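Local coordinates for 70 kDa protein (Xanthomonas sp., PDB 4B2N) that cleaves rubber (latex) oxidatively as a dioxygenase that carries two covalently bound c-type hemes, working processively along the polymer, at residues 237-242 against 597-603; 281-286 against 431-435; 417-423 against 499-505. One frame throughout, in Å; residues are numbered along the deposited sequence.

How the contacts relate
Contact 1 ties the loop at 237-242, between helices 218-226 and 253-261, to the start of helix 599-607 and so closes the longest of the three loops. Both other contacts fall within it. Contact 2 begins next, with the 281-286 loop, but before its partner 431-435 is reached the chain passes through 417-423, the first half of contact 3, which 499-505 completes; contacts 2 and 3 therefore cross. They also touch, since Tyr-501 OH probably accepts from Met-433 N at 3.1 Å. Contact 2 holds a propionate of one heme, contact 3 lies against the other, and contact 1, also beside the first heme, touches neither of the other two contacts.

Contact 1 (237-242 against 597-603); sequences LLPLPW and YSMWDNV
Tyr-597 turns the edge of its ring toward the face of Trp-242, placing its CD2 over the middle of the indole, 3.6 Å from Trp-242 CD2. The two planes stand at 64°, a T-shaped pair, and Tyr-597 CB adds a CH-pi contact over the five-membered ring. Tyr-597 CG lies opposite its backbone N (chi1 -169°), swinging the ring across to the other segment. Met-599, unbranched and polarisable, can bend at chi2 and chi3 and so brings its methyl CE to 3.9 Å from Trp-242 CE3. Trp-600 spreads its broad ring along the 239-241 backbone: Leu-240 O lies over one face toward the rim, Pro-239 CB meets the edge in plane, and Pro-241 CB is 3.8 Å from Trp-600 CZ2. Pro-239 and Pro-241 suit this buried, apolar place: neither has a backbone N-H needing a partner, and their ring carbons give the indole apolar surface. Val-603, one helical turn after Met-599, sets CG2 3.9 Å from Leu-237 CB.

In the second shell, the polar ends of the rings are tied down outside the two segments. Trp-242 NE1 donates to Asp-594 O and Trp-600 NE1 to Asp-250 O, while the bond to Gln-613 O satisfies Tyr-597 OH in the buried interior. The helix that presents Met-599, Trp-600 and Val-603 is capped by Ser-598, whose OG accepts from Asp-601 N at 3.0 Å. Pro-241 also touches the heme that contact 2 holds.

No hydrogen bond joins the segments, so their cohesion comes from apolar and aromatic packing, while the NE1 bonds fix how the two indoles are turned.

Contact 2 (281-286 against 431-435); sequences PHAGMT and RRMRL. With HEC (heme c), chain C.
Arg-432 runs from the 281-286 backbone to a heme propionate, meeting in turn a carbonyl, a methyl and a carboxylate. Its CB lies 3.6 Å from Ala-283 O. With CG anti to the backbone N (chi1 164°) and a bend at chi2, the chain passes Thr-286, and Arg-432 CD is 3.6 Å from Thr-286 CG2. Arg-432 NE donates to heme O1D at 2.7 Å, nearly straight (171°), and Arg-432 NH2 to heme O2D at 2.9 Å, gripping the carboxylate at the guanidinium edge. NH1 turns to a salt bridge with Asp-303, while Leu-435 CD2 lies over one guanidinium face. Thr-286 OG1 gives heme O1D a second donor at 2.7 Å; threonine suits the place because its methyl packs on the arginine while its hydroxyl serves the heme.

Behind this, Ala-283 CB meets Leu-435 CB at 3.8 Å, and a water donates to both His-282 O and Arg-431 O. At Gly-284 a side chain would collide with the carbonyl oxygen of Ala-283; its N donates to His-282 ND1 in the ring plane.

This is a heme-propionate binding site; Arg-294, Lys-297 and backbone N of Phe-301 and Trp-302 also hydrogen-bond the heme.

Contact 3 (417-423 against 499-505); sequences AAVVTPI and TGYIAPP. With HEC (heme c), chain D.
Val-420 and Ile-502 face each other as a non-hydrogen-bonded pair of two antiparallel strands, their side chains crossing at about a right angle with Val-420 CG2 4.2 Å from Ile-502 CD1. The branched Val-420 also lays CG1 on Gly-500 C at 3.5 Å. Thr-421 and Tyr-501 form the hydrogen-bonded pair, with side chains on the other side of the sheet, that of heme c. Thr-421 N donates to Tyr-501 O at 2.8 Å, and Tyr-501 N returns a bond to Thr-421 O. Beyond them, Ala-503 N donates to Val-419 O and Ile-423 N to Thr-499 O, extending the ladder at both ends.

With CG beside its backbone N (chi1 -61°), the Tyr-501 ring runs alongside the Ile-423 chain in the same direction, Ile-423 CD1 lying 3.5 Å from Tyr-501 CE2. The ring also stacks with His-517, a heme-binding residue, and its OH bonds Asp-429 O. Gly-500 suits the close pairing with Pro-422 because a CB there would run into Thr-421 O.

The heme here, the one with His-394 as axial ligand, lies close by: Thr-421 OG1 is 3.5 Å from methyl CMD, Ala-503 CB is 3.4 Å from CHD, and the Pro-504 ring rests against the propionate arms. Small or compact residues allow the chain to approach the porphyrin so closely. Pro-504 O bonds His-394 ND1, a second-shell partner that would hold the imidazole's rotation and probably strengthen its donation to iron.

This is a two-stranded antiparallel ribbon forming one wall of a c-type heme pocket.

Contact 1 (237-242 against 597-603)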
loop_
_atom_site.group_PDB
_atom_site.type_symbol
_atom_site.label_atom_id
_atom_site.label_comp_id
_atom_site.label_asym_id
_atom_site.label_seq_id
_atom_site.Cartn_x
_atom_site.Cartn_y
_atom_site.Cartn_z
ATOM N N LEU A 237 20.449 -9.304 10.814
ATOM C CA LEU A 237 19.203 -9.464 10.011
ATOM C C LEU A 237 18.753 -8.133 9.347
ATOM O O LEU A 237 18.923 -7.067 9.963
ATOM C CB LEU A 237 18.074 -9.934 10.934
ATOM C CG LEU A 237 17.650 -11.394 10.885
ATOM C CD1 LEU A 237 18.763 -12.352 10.452
ATOM C CD2 LEU A 237 17.020 -11.790 12.214
ATOM N N LEU A 238 18.174 -8.191 8.132
ATOM C CA LEU A 238 17.756 -6.949 7.427
ATOM C C LEU A 238 16.358 -6.571 7.788
ATOM O O LEU A 238 15.544 -7.456 7.987
ATOM C CB LEU A 238 17.803 -7.185 5.954
ATOM C CG LEU A 238 19.242 -7.508 5.492
ATOM C CD1 LEU A 238 19.291 -7.798 3.986
ATOM C CD2 LEU A 238 20.264 -6.454 5.871
ATOM N N PRO A 239 16.064 -5.271 7.897
ATOM C CA PRO A 239 14.677 -4.874 8.162
ATOM C C PRO A 239 13.893 -5.011 6.794
ATOM O O PRO A 239 13.994 -4.161 5.937
ATOM C CB PRO A 239 14.783 -3.444 8.635
ATOM C CG PRO A 239 16.129 -2.958 8.102
ATOM C CD PRO A 239 17.037 -4.153 7.987
ATOM N N LEU A 240 13.190 -6.107 6.572
ATOM C CA LEU A 240 12.471 -6.242 5.297
ATOM C C LEU A 240 11.173 -6.940 5.637
ATOM O O LEU A 240 11.077 -7.577 6.672
ATOM C CB LEU A 240 13.296 -6.951 4.220
ATOM C CG LEU A 240 13.375 -8.466 4.305
ATOM C CD1 LEU A 240 14.411 -9.144 3.458
ATOM C CD2 LEU A 240 13.727 -8.671 5.715
ATOM N N PRO A 241 10.146 -6.750 4.814
ATOM C CA PRO A 241 8.824 -7.233 5.200
ATOM C C PRO A 241 8.691 -8.736 4.987
ATOM O O PRO A 241 9.521 -9.331 4.293
ATOM C CB PRO A 241 7.853 -6.469 4.292
ATOM C CG PRO A 241 8.662 -5.771 3.285
ATOM C CD PRO A 241 10.153 -6.014 3.533
ATOM N N TRP A 242 7.683 -9.342 5.645
ATOM C CA TRP A 242 7.428 -10.796 5.487
ATOM C C TRP A 242 6.002 -10.930 5.082
ATOM O O TRP A 242 5.295 -9.905 4.980
ATOM C CB TRP A 242 7.718 -11.450 6.837
ATOM C CG TRP A 242 7.818 -12.963 6.801
ATOM C CD1 TRP A 242 6.803 -13.859 7.113
ATOM C CD2 TRP A 242 9.012 -13.793 6.498
ATOM N NE1 TRP A 242 7.264 -15.158 6.999
ATOM C CE2 TRP A 242 8.585 -15.186 6.627
ATOM C CE3 TRP A 242 10.330 -13.522 6.144
ATOM C CZ2 TRP A 242 9.473 -16.260 6.451
ATOM C CZ3 TRP A 242 11.232 -14.602 5.949
ATOM C CH2 TRP A 242 10.807 -15.930 6.096
ATOM N N TYR A 597 6.253 -16.223 11.283
ATOM C CA TYR A 597 7.458 -15.408 11.383
ATOM C C TYR A 597 7.250 -13.904 11.154
ATOM O O TYR A 597 6.546 -13.501 10.232
ATOM C CB TYR A 597 8.519 -15.904 10.434
ATOM C CG TYR A 597 9.880 -15.290 10.665
ATOM C CD1 TYR A 597 10.661 -15.660 11.789
ATOM C CD2 TYR A 597 10.400 -14.329 9.766
ATOM C CE1 TYR A 597 11.884 -15.118 12.024
ATOM C CE2 TYR A 597 11.633 -13.766 10.004
ATOM C CZ TYR A 597 12.383 -14.163 11.136
ATOM O OH TYR A 597 13.616 -13.630 11.313
ATOM N N SER A 598 7.951 -13.087 11.959
ATOM C CA SER A 598 7.950 -11.639 11.775
ATOM C C SER A 598 9.384 -11.226 11.680
ATOM O O SER A 598 10.113 -11.253 12.694
ATOM C CB SER A 598 7.378 -10.958 12.972
ATOM O OG SER A 598 7.568 -9.543 12.866
ATOM N N MET A 599 9.800 -10.817 10.485
ATOM C CA MET A 599 11.159 -10.286 10.320
ATOM C C MET A 599 11.327 -9.036 11.204
ATOM O O MET A 599 12.343 -8.850 11.817
ATOM C CB MET A 599 11.381 -9.996 8.864
ATOM C CG MET A 599 12.750 -9.506 8.572
ATOM S SD MET A 599 13.922 -10.839 8.497
ATOM C CE MET A 599 13.501 -11.448 6.903
ATOM N N TRP A 600 10.330 -8.136 11.215
ATOM C CA TRP A 600 10.461 -6.900 12.005
ATOM C C TRP A 600 10.729 -7.183 13.471
ATOM O O TRP A 600 11.678 -6.588 14.031
ATOM C CB TRP A 600 9.222 -6.007 11.948
ATOM C CG TRP A 600 8.723 -5.633 10.555
ATOM C CD1 TRP A 600 7.423 -5.787 10.088
ATOM C CD2 TRP A 600 9.451 -4.959 9.480
ATOM N NE1 TRP A 600 7.308 -5.317 8.800
ATOM C CE2 TRP A 600 8.501 -4.780 8.384
ATOM C CE3 TRP A 600 10.757 -4.518 9.302
ATOM C CZ2 TRP A 600 8.874 -4.219 7.173
ATOM C CZ3 TRP A 600 11.090 -3.869 8.102
ATOM C CH2 TRP A 600 10.198 -3.760 7.048
ATOM N N ASP A 601 9.927 -8.098 14.071
ATOM C CA ASP A 601 10.153 -8.519 15.469
ATOM C C ASP A 601 11.571 -8.985 15.750
ATOM O O ASP A 601 12.147 -8.623 16.775
ATOM C CB ASP A 601 9.191 -9.597 15.915
ATOM C CG ASP A 601 7.760 -9.086 15.983
ATOM O OD1 ASP A 601 7.519 -7.865 15.968
ATOM O OD2 ASP A 601 6.874 -9.931 16.071
ATOM N N ASN A 602 12.128 -9.792 14.865
ATOM C CA ASN A 602 13.442 -10.351 15.108
ATOM C C ASN A 602 14.516 -9.359 14.832
ATOM O O ASN A 602 15.541 -9.357 15.517
ATOM C CB ASN A 602 13.629 -11.687 14.344
ATOM C CG ASN A 602 12.662 -12.740 14.897
ATOM O OD1 ASN A 602 11.559 -12.963 14.379
ATOM N ND2 ASN A 602 13.015 -13.276 16.035
ATOM N N VAL A 603 14.283 -8.481 13.858
ATOM C CA VAL A 603 15.247 -7.363 13.620
ATOM C C VAL A 603 15.379 -6.469 14.874
ATOM O O VAL A 603 16.476 -6.114 15.319
ATOM C CB VAL A 603 14.808 -6.554 12.354
ATOM C CG1 VAL A 603 15.618 -5.250 12.225
ATOM C CG2 VAL A 603 15.052 -7.413 11.122
#

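Contact 2 (281-286 against 431-435)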
loop_
_atom_site.group_PDB
_atom_site.type_symbol
_atom_site.label_atom_id
_atom_site.label_comp_id
_atom_site.label_asym_id
_atom_site.label_seq_id
_atom_site.Cartn_x
_atom_site.Cartn_y
_atom_site.Cartn_z
ATOM N N PRO A 281 -0.047 -5.038 19.395
ATOM C CA PRO A 281 -0.461 -6.253 18.684
ATOM C C PRO A 281 -0.066 -6.167 17.172
ATOM O O PRO A 281 -0.007 -5.063 16.614
ATOM C CB PRO A 281 -1.998 -6.268 18.933
ATOM C CG PRO A 281 -2.310 -4.795 18.862
ATOM C CD PRO A 281 -1.173 -4.115 19.630
ATOM N N HIS A 282 0.287 -7.295 16.561
ATOM C CA HIS A 282 0.568 -7.363 15.123
ATOM C C HIS A 282 -0.627 -6.827 14.337
ATOM O O HIS A 282 -1.803 -7.171 14.630
ATOM C CB HIS A 282 0.886 -8.807 14.766
ATOM C CG HIS A 282 1.492 -9.003 13.374
ATOM N ND1 HIS A 282 0.798 -8.755 12.225
ATOM C CD2 HIS A 282 2.751 -9.505 12.967
ATOM C CE1 HIS A 282 1.575 -9.036 11.146
ATOM N NE2 HIS A 282 2.767 -9.509 11.596
ATOM N N ALA A 283 -0.363 -5.960 13.355
ATOM C CA ALA A 283 -1.455 -5.359 12.589
ATOM C C ALA A 283 -2.110 -6.299 11.497
ATOM O O ALA A 283 -3.115 -5.933 10.888
ATOM C CB ALA A 283 -1.014 -4.022 12.005
ATOM N N GLY A 284 -1.579 -7.508 11.325
ATOM C CA GLY A 284 -2.020 -8.404 10.271
ATOM C C GLY A 284 -1.310 -8.085 8.944
ATOM O O GLY A 284 -0.446 -7.209 8.866
ATOM N N MET A 285 -1.776 -8.723 7.890
ATOM C CA MET A 285 -1.287 -8.462 6.573
ATOM C C MET A 285 -2.158 -7.338 6.001
ATOM O O MET A 285 -3.360 -7.354 6.132
ATOM C CB MET A 285 -1.413 -9.703 5.718
ATOM C CG MET A 285 -0.689 -10.914 6.305
ATOM S SD MET A 285 1.101 -10.615 6.301
ATOM C CE MET A 285 1.446 -10.621 8.023
ATOM N N THR A 286 -1.522 -6.395 5.308
ATOM C CA THR A 286 -2.304 -5.553 4.418
ATOM C C THR A 286 -1.833 -5.587 2.980
ATOM O O THR A 286 -0.635 -5.905 2.687
ATOM C CB THR A 286 -2.524 -4.121 4.907
ATOM O OG1 THR A 286 -1.286 -3.428 4.957
ATOM C CG2 THR A 286 -3.298 -4.144 6.283
ATOM N N ARG A 431 -7.716 -6.218 12.787
ATOM C CA ARG A 431 -6.361 -6.261 13.375
ATOM C C ARG A 431 -5.584 -5.032 12.926
ATOM O O ARG A 431 -4.799 -4.472 13.713
ATOM C CB ARG A 431 -5.512 -7.464 12.951
ATOM C CG ARG A 431 -6.077 -8.837 13.308
ATOM C CD ARG A 431 -6.330 -8.905 14.824
ATOM N NE ARG A 431 -6.701 -10.268 15.209
ATOM C CZ ARG A 431 -6.809 -10.716 16.460
ATOM N NH1 ARG A 431 -6.553 -9.909 17.485
ATOM N NH2 ARG A 431 -7.158 -11.999 16.667
ATOM N N ARG A 432 -5.775 -4.632 11.661
ATOM C CA ARG A 432 -4.966 -3.553 11.128
ATOM C C ARG A 432 -5.265 -2.222 11.883
ATOM O O ARG A 432 -4.389 -1.434 12.135
ATOM C CB ARG A 432 -5.296 -3.358 9.631
ATOM C CG ARG A 432 -4.813 -2.022 9.007
ATOM C CD ARG A 432 -3.272 -1.887 9.150
ATOM N NE ARG A 432 -2.862 -0.640 8.522
ATOM C CZ ARG A 432 -2.981 0.558 9.104
ATOM N NH1 ARG A 432 -3.368 0.644 10.392
ATOM N NH2 ARG A 432 -2.643 1.669 8.443
ATOM N N MET A 433 -6.524 -1.964 12.215
ATOM C CA MET A 433 -6.830 -0.700 12.849
ATOM C C MET A 433 -6.215 -0.522 14.266
ATOM O O MET A 433 -6.198 0.602 14.800
ATOM C CB MET A 433 -8.339 -0.394 12.811
ATOM C CG MET A 433 -9.124 -1.103 13.870
ATOM S SD MET A 433 -10.525 -0.015 13.822
ATOM C CE MET A 433 -10.035 1.327 14.902
ATOM N N ARG A 434 -5.631 -1.573 14.822
ATOM C CA ARG A 434 -4.886 -1.483 16.083
ATOM C C ARG A 434 -3.403 -1.104 15.961
ATOM O O ARG A 434 -2.700 -0.936 16.966
ATOM C CB ARG A 434 -4.986 -2.826 16.844
ATOM C CG ARG A 434 -6.331 -3.548 16.658
ATOM C CD ARG A 434 -7.393 -3.004 17.577
ATOM N NE ARG A 434 -8.744 -3.602 17.479
ATOM C CZ ARG A 434 -9.071 -4.896 17.596
ATOM N NH1 ARG A 434 -8.154 -5.854 17.710
ATOM N NH2 ARG A 434 -10.356 -5.245 17.529
ATOM N N LEU A 435 -2.897 -1.013 14.744
ATOM C CA LEU A 435 -1.500 -0.695 14.579
ATOM C C LEU A 435 -1.035 0.488 15.468
ATOM O O LEU A 435 -0.040 0.370 16.198
ATOM C CB LEU A 435 -1.186 -0.416 13.109
ATOM C CG LEU A 435 0.197 0.167 12.809
ATOM C CD1 LEU A 435 1.253 -0.911 12.739
ATOM C CD2 LEU A 435 0.117 0.979 11.528
HETATM FE FE HEC C . 3.758 1.234 0.121
HETATM C CHA HEC C . 0.814 2.337 1.635
HETATM C CHB HEC C . 4.287 4.446 -1.208
HETATM C CHC HEC C . 7.053 0.430 -0.831
HETATM C CHD HEC C . 3.022 -1.969 0.838
HETATM N NA HEC C . 2.851 2.954 0.205
HETATM C C1A HEC C . 1.550 3.209 0.734
HETATM C C2A HEC C . 1.017 4.509 0.356
HETATM C C3A HEC C . 1.994 5.154 -0.457
HETATM C C4A HEC C . 3.080 4.171 -0.547
HETATM C CMA HEC C . 1.878 6.502 -1.140
HETATM C CAA HEC C . -0.347 5.149 0.725
HETATM C CBA HEC C . -1.377 4.524 -0.219
HETATM C CGA HEC C . -2.800 4.914 0.137
HETATM O O1A HEC C . -3.229 4.887 1.342
HETATM O O2A HEC C . -3.502 5.168 -0.846
HETATM N NB HEC C . 5.323 2.261 -0.707
HETATM C C1B HEC C . 5.351 3.477 -1.263
HETATM C C2B HEC C . 6.619 3.884 -1.849
HETATM C C3B HEC C . 7.424 2.731 -1.723
HETATM C C4B HEC C . 6.535 1.770 -1.081
HETATM C CMB HEC C . 6.838 5.232 -2.408
HETATM C CAB HEC C . 8.872 2.519 -2.081
HETATM C CBB HEC C . 9.789 3.335 -1.365
HETATM N NC HEC C . 4.888 -0.387 -0.030
HETATM C C1C HEC C . 6.200 -0.645 -0.386
HETATM C C2C HEC C . 6.549 -2.088 -0.363
HETATM C C3C HEC C . 5.341 -2.757 0.165
HETATM C C4C HEC C . 4.364 -1.689 0.362
HETATM C CMC HEC C . 7.925 -2.632 -0.732
HETATM C CAC HEC C . 5.120 -4.210 0.455
HETATM C CBC HEC C . 6.165 -4.919 1.057
HETATM N ND HEC C . 2.193 0.365 1.091
HETATM C C1D HEC C . 2.078 -0.947 1.288
HETATM C C2D HEC C . 0.881 -1.323 1.968
HETATM C C3D HEC C . 0.250 -0.064 2.208
HETATM C C4D HEC C . 1.160 0.926 1.643
HETATM C CMD HEC C . 0.350 -2.655 2.361
HETATM C CAD HEC C . -0.992 0.107 3.011
HETATM C CBD HEC C . -0.372 0.016 4.459
HETATM C CGD HEC C . -1.481 0.044 5.484
HETATM O O1D HEC C . -1.850 -1.011 6.058
HETATM O O2D HEC C . -2.066 1.169 5.642
HETATM O O HOH W 1 -3.934 -5.816 15.988
#

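Contact 3 (417-423 against 499-505)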
loop_
_atom_site.group_PDB
_atom_site.type_symbol
_atom_site.label_atom_id
_atom_site.label_comp_id
_atom_site.label_asym_id
_atom_site.label_seq_id
_atom_site.Cartn_x
_atom_site.Cartn_y
_atom_site.Cartn_z
ATOM N N ALA A 417 -12.202 10.551 -2.030
ATOM C CA ALA A 417 -12.448 9.629 -0.930
ATOM C C ALA A 417 -11.911 10.297 0.360
ATOM O O ALA A 417 -10.681 10.370 0.582
ATOM C CB ALA A 417 -11.756 8.278 -1.208
ATOM N N ALA A 418 -12.795 10.821 1.214
ATOM C CA ALA A 418 -12.371 11.367 2.491
ATOM C C ALA A 418 -13.264 10.937 3.638
ATOM O O ALA A 418 -13.615 11.772 4.500
ATOM C CB ALA A 418 -12.300 12.891 2.420
ATOM N N VAL A 419 -13.650 9.664 3.666
ATOM C CA VAL A 419 -14.408 9.161 4.773
ATOM C C VAL A 419 -13.681 7.968 5.354
ATOM O O VAL A 419 -13.485 7.013 4.647
ATOM C CB VAL A 419 -15.816 8.717 4.288
ATOM C CG1 VAL A 419 -16.623 8.017 5.391
ATOM C CG2 VAL A 419 -16.610 9.908 3.721
ATOM N N VAL A 420 -13.307 8.035 6.640
ATOM C CA VAL A 420 -12.875 6.859 7.423
ATOM C C VAL A 420 -14.155 6.334 8.102
ATOM O O VAL A 420 -14.801 7.042 8.898
ATOM C CB VAL A 420 -11.762 7.242 8.426
ATOM C CG1 VAL A 420 -11.382 6.089 9.374
ATOM C CG2 VAL A 420 -10.526 7.680 7.639
ATOM N N THR A 421 -14.577 5.131 7.729
ATOM C CA THR A 421 -15.851 4.589 8.252
ATOM C C THR A 421 -15.502 3.965 9.620
ATOM O O THR A 421 -14.591 3.125 9.715
ATOM C CB THR A 421 -16.426 3.541 7.286
ATOM O OG1 THR A 421 -16.673 4.122 6.000
ATOM C CG2 THR A 421 -17.679 2.864 7.847
ATOM N N PRO A 422 -16.209 4.368 10.697
ATOM C CA PRO A 422 -15.883 3.727 11.969
ATOM C C PRO A 422 -15.961 2.202 11.913
ATOM O O PRO A 422 -16.795 1.616 11.177
ATOM C CB PRO A 422 -16.983 4.227 12.934
ATOM C CG PRO A 422 -17.705 5.342 12.210
ATOM C CD PRO A 422 -17.431 5.215 10.755
ATOM N N ILE A 423 -15.098 1.572 12.676
ATOM C CA ILE A 423 -15.026 0.104 12.676
ATOM C C ILE A 423 -16.400 -0.555 13.049
ATOM O O ILE A 423 -16.681 -1.647 12.639
ATOM C CB ILE A 423 -13.840 -0.375 13.531
ATOM C CG1 ILE A 423 -13.552 -1.879 13.336
ATOM C CG2 ILE A 423 -14.062 -0.095 15.035
ATOM C CD1 ILE A 423 -13.155 -2.254 11.896
ATOM N N THR A 499 -9.883 4.995 14.088
ATOM C CA THR A 499 -11.311 4.801 14.347
ATOM C C THR A 499 -11.950 3.803 13.362
ATOM O O THR A 499 -13.032 3.256 13.627
ATOM C CB THR A 499 -12.067 6.138 14.196
ATOM O OG1 THR A 499 -11.822 6.634 12.892
ATOM C CG2 THR A 499 -11.534 7.168 15.178
ATOM N N GLY A 500 -11.306 3.584 12.226
ATOM C CA GLY A 500 -11.827 2.661 11.230
ATOM C C GLY A 500 -10.967 2.618 9.985
ATOM O O GLY A 500 -9.726 2.789 10.043
ATOM N N TYR A 501 -11.610 2.367 8.850
ATOM C CA TYR A 501 -10.880 2.229 7.601
ATOM C C TYR A 501 -11.419 3.235 6.573
ATOM O O TYR A 501 -12.648 3.559 6.556
ATOM C CB TYR A 501 -10.981 0.776 7.081
ATOM C CG TYR A 501 -10.396 -0.238 8.004
ATOM C CD1 TYR A 501 -9.034 -0.232 8.319
ATOM C CD2 TYR A 501 -11.208 -1.276 8.520
ATOM C CE1 TYR A 501 -8.504 -1.190 9.195
ATOM C CE2 TYR A 501 -10.700 -2.238 9.366
ATOM C CZ TYR A 501 -9.331 -2.191 9.698
ATOM O OH TYR A 501 -8.833 -3.145 10.544
ATOM N N ILE A 502 -10.529 3.729 5.702
ATOM C CA ILE A 502 -10.918 4.600 4.598
ATOM C C ILE A 502 -11.830 3.791 3.619
ATOM O O ILE A 502 -11.581 2.581 3.397
ATOM C CB ILE A 502 -9.644 5.112 3.892
ATOM C CG1 ILE A 502 -9.963 6.152 2.835
ATOM C CG2 ILE A 502 -8.916 3.963 3.218
ATOM C CD1 ILE A 502 -10.536 7.417 3.448
ATOM N N ALA A 503 -12.947 4.387 3.157
ATOM C CA ALA A 503 -13.707 3.848 2.007
ATOM C C ALA A 503 -12.930 4.306 0.725
ATOM O O ALA A 503 -12.931 5.491 0.333
ATOM C CB ALA A 503 -15.183 4.308 2.040
ATOM N N PRO A 504 -12.171 3.396 0.100
ATOM C CA PRO A 504 -11.262 3.967 -0.923
ATOM C C PRO A 504 -11.979 4.321 -2.238
ATOM O O PRO A 504 -13.097 3.892 -2.420
ATOM C CB PRO A 504 -10.294 2.819 -1.224
ATOM C CG PRO A 504 -11.016 1.570 -0.798
ATOM C CD PRO A 504 -11.953 1.956 0.331
ATOM N N PRO A 505 -11.333 5.106 -3.127
ATOM C CA PRO A 505 -11.883 5.358 -4.473
ATOM C C PRO A 505 -12.159 4.048 -5.202
ATOM O O PRO A 505 -11.345 3.034 -5.140
ATOM C CB PRO A 505 -10.727 6.158 -5.200
ATOM C CG PRO A 505 -9.936 6.805 -4.054
ATOM C CD PRO A 505 -9.972 5.714 -2.978
HETATM FE FE HEC D . -17.662 0.003 0.360
HETATM C CHA HEC D . -14.496 -1.349 0.665
HETATM C CHB HEC D . -17.829 -0.955 -3.071
HETATM C CHC HEC D . -20.962 0.865 0.162
HETATM C CHD HEC D . -17.169 1.855 3.185
HETATM N NA HEC D . -16.374 -0.847 -0.950
HETATM C C1A HEC D . -15.158 -1.491 -0.611
HETATM C C2A HEC D . -14.585 -2.191 -1.758
HETATM C C3A HEC D . -15.561 -2.063 -2.856
HETATM C C4A HEC D . -16.663 -1.305 -2.301
HETATM C CMA HEC D . -15.392 -2.610 -4.256
HETATM C CAA HEC D . -13.203 -2.831 -1.869
HETATM C CBA HEC D . -12.310 -1.580 -2.201
HETATM C CGA HEC D . -10.819 -1.943 -2.122
HETATM O O1A HEC D . -10.536 -3.086 -1.679
HETATM O O2A HEC D . -9.867 -1.176 -2.519
HETATM N NB HEC D . -19.129 -0.067 -1.223
HETATM C C1B HEC D . -19.068 -0.446 -2.499
HETATM C C2B HEC D . -20.308 -0.329 -3.273
HETATM C C3B HEC D . -21.254 0.203 -2.273
HETATM C C4B HEC D . -20.431 0.322 -1.081
HETATM C CMB HEC D . -20.503 -0.674 -4.731
HETATM C CAB HEC D . -22.729 0.503 -2.429
HETATM C CBB HEC D . -23.520 -0.631 -2.636
HETATM N NC HEC D . -18.792 1.228 1.356
HETATM C C1C HEC D . -20.205 1.373 1.270
HETATM C C2C HEC D . -20.817 2.119 2.362
HETATM C C3C HEC D . -19.708 2.415 3.234
HETATM C C4C HEC D . -18.502 1.775 2.638
HETATM C CMC HEC D . -22.279 2.499 2.543
HETATM C CAC HEC D . -19.829 3.166 4.526
HETATM C CBC HEC D . -20.687 2.867 5.519
HETATM N ND HEC D . -16.137 0.272 1.598
HETATM C C1D HEC D . -16.084 0.972 2.726
HETATM C C2D HEC D . -14.863 0.911 3.517
HETATM C C3D HEC D . -14.067 -0.049 2.788
HETATM C C4D HEC D . -14.937 -0.390 1.667
HETATM C CMD HEC D . -14.523 1.637 4.794
HETATM C CAD HEC D . -12.675 -0.528 3.130
HETATM C CBD HEC D . -12.889 -1.854 3.875
HETATM C CGD HEC D . -11.589 -2.517 4.265
HETATM O O1D HEC D . -11.353 -2.854 5.433
HETATM O O2D HEC D . -10.793 -2.652 3.360
HETATM O O HOH W 2 -13.906 7.737 1.417
HETATM O O HOH W 3 -14.144 6.756 11.786
#